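PDB 6ZTU: cyclodipeptide synthase, BtCDPS, which probably links two aminoacyl residues into a cyclodipeptide, acting as an aminoacyltransferase of the cyclodipeptide synthase family. Local coordinates for residues 29-33 / 48-52. Residues are numbered along the deposited sequence; the frame is centred on the assembly and turned at random.
Sequences ILLGI and LIDWS. With 0RE ((2S)-hexane-1,2-diol), chain B.
Ile29 and Leu31 on strand 29-32 face Leu48 and Ser52 on helix 48-52, the two segments running nearly antiparallel at 171° with their axes 10.2 Å apart. Ser52 suits the middle of this interface because it is small and can spend its hydroxyl on the backbone of its own helix: OG donates to Leu48 O at 2.9 Å, tilted 35° from the carbonyl plane, while Ser52 N reaches the same oxygen from the opposite face. With OG thus tied to its own helix, the strand can pack against it with hydrocarbon, Leu31 CD2 lying 3.5 Å from Ser52 OG. The other Leu31 methyl, CD1, meets Ile49 CG1 at 3.8 Å, so one branched leucine bridges residues about a turn apart on the helix. Ile29 extends CG1 opposite its backbone nitrogen (chi1 -177°), which carries CD1 to the edge of the Trp51 ring, 3.6 Å from CZ3; CG2 rests on Ser52. Farther along, Ile33 CD1 passes Leu48 CD1 at 3.8 Å. On the far side of the strand, Gly32 has no side chain, which leaves room for the bound hexanediol, whose C03 lies 4.0 Å from Gly32 CA. This is the first half of a right-handed beta-alpha-beta crossover: strand 28-32 lies between strands 196-200 and 58-63, while helix 42-55 covers one sheet face, with Ile49 also touching helix 79-103.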
# COMPACT_ATOMS: atom_id res chain seq x y z
N ILE A 29 -5.78 -0.90 -11.64
CA ILE A 29 -5.70 -1.27 -10.24
C ILE A 29 -4.23 -1.35 -9.83
O ILE A 29 -3.39 -1.86 -10.59
CB ILE A 29 -6.45 -2.60 -9.95
CG1 ILE A 29 -6.42 -2.93 -8.45
CG2 ILE A 29 -5.86 -3.74 -10.77
CD1 ILE A 29 -7.39 -4.06 -8.06
N LEU A 30 -3.93 -0.79 -8.66
CA LEU A 30 -2.61 -0.90 -8.04
C LEU A 30 -2.77 -1.82 -6.84
O LEU A 30 -3.51 -1.50 -5.90
CB LEU A 30 -2.10 0.48 -7.62
CG LEU A 30 -0.68 0.56 -7.02
CD1 LEU A 30 0.35 0.08 -8.06
CD2 LEU A 30 -0.35 1.95 -6.55
N LEU A 31 -2.08 -2.96 -6.86
CA LEU A 31 -2.21 -3.97 -5.81
C LEU A 31 -1.13 -3.71 -4.77
O LEU A 31 0.05 -3.83 -5.06
CB LEU A 31 -2.08 -5.37 -6.40
CG LEU A 31 -3.22 -5.78 -7.32
CD1 LEU A 31 -2.83 -7.05 -8.08
CD2 LEU A 31 -4.49 -6.02 -6.50
N GLY A 32 -1.54 -3.33 -3.55
CA GLY A 32 -0.57 -3.08 -2.50
C GLY A 32 -0.20 -4.35 -1.77
O GLY A 32 -1.07 -5.02 -1.22
N ILE A 33 1.09 -4.72 -1.79
CA ILE A 33 1.57 -5.94 -1.16
C ILE A 33 2.39 -5.52 0.06
O ILE A 33 3.44 -4.90 -0.08
CB ILE A 33 2.42 -6.79 -2.11
CG1 ILE A 33 1.70 -7.01 -3.45
CG2 ILE A 33 2.80 -8.12 -1.45
CD1 ILE A 33 0.32 -7.64 -3.32
N LEU A 48 -5.05 -12.33 -6.10
CA LEU A 48 -5.16 -10.89 -6.37
C LEU A 48 -4.95 -10.59 -7.84
O LEU A 48 -5.72 -9.85 -8.46
CB LEU A 48 -4.15 -10.11 -5.53
CG LEU A 48 -4.31 -10.03 -4.02
CD1 LEU A 48 -3.09 -9.33 -3.44
CD2 LEU A 48 -5.59 -9.28 -3.67
N ILE A 49 -3.91 -11.18 -8.43
CA ILE A 49 -3.54 -10.86 -9.80
C ILE A 49 -4.47 -11.55 -10.79
O ILE A 49 -4.84 -10.96 -11.81
CB ILE A 49 -2.06 -11.23 -10.02
CG1 ILE A 49 -1.16 -10.26 -9.23
CG2 ILE A 49 -1.70 -11.18 -11.49
CD1 ILE A 49 0.27 -10.71 -9.10
N ASP A 50 -4.89 -12.78 -10.50
CA ASP A 50 -5.86 -13.45 -11.37
C ASP A 50 -7.16 -12.66 -11.45
O ASP A 50 -7.68 -12.41 -12.54
CB ASP A 50 -6.15 -14.87 -10.87
CG ASP A 50 -4.97 -15.80 -11.05
OD1 ASP A 50 -4.09 -15.49 -11.88
OD2 ASP A 50 -4.93 -16.84 -10.36
N TRP A 51 -7.70 -12.27 -10.29
CA TRP A 51 -8.91 -11.45 -10.27
C TRP A 51 -8.69 -10.11 -10.96
O TRP A 51 -9.54 -9.66 -11.73
CB TRP A 51 -9.38 -11.26 -8.82
CG TRP A 51 -10.56 -10.34 -8.66
CD1 TRP A 51 -11.88 -10.67 -8.81
CD2 TRP A 51 -10.53 -8.96 -8.30
NE1 TRP A 51 -12.67 -9.57 -8.57
CE2 TRP A 51 -11.86 -8.51 -8.25
CE3 TRP A 51 -9.50 -8.06 -8.00
CZ2 TRP A 51 -12.20 -7.19 -7.93
CZ3 TRP A 51 -9.82 -6.75 -7.68
CH2 TRP A 51 -11.16 -6.32 -7.65
N SER A 52 -7.56 -9.45 -10.68
CA SER A 52 -7.30 -8.15 -11.28
C SER A 52 -7.20 -8.26 -12.79
O SER A 52 -7.70 -7.40 -13.52
CB SER A 52 -6.02 -7.55 -10.72
OG SER A 52 -6.19 -7.16 -9.37
O01 0RE B . 0.02 -0.26 3.09
C02 0RE B . -0.50 -1.43 2.55
C03 0RE B . -0.59 -1.27 1.03
O04 0RE B . -1.72 -0.51 0.71
C05 0RE B . 0.68 -0.58 0.55
C06 0RE B . 1.90 -1.44 0.88
C07 0RE B . 3.15 -0.65 0.52
C08 0RE B . 3.80 -1.38 -0.64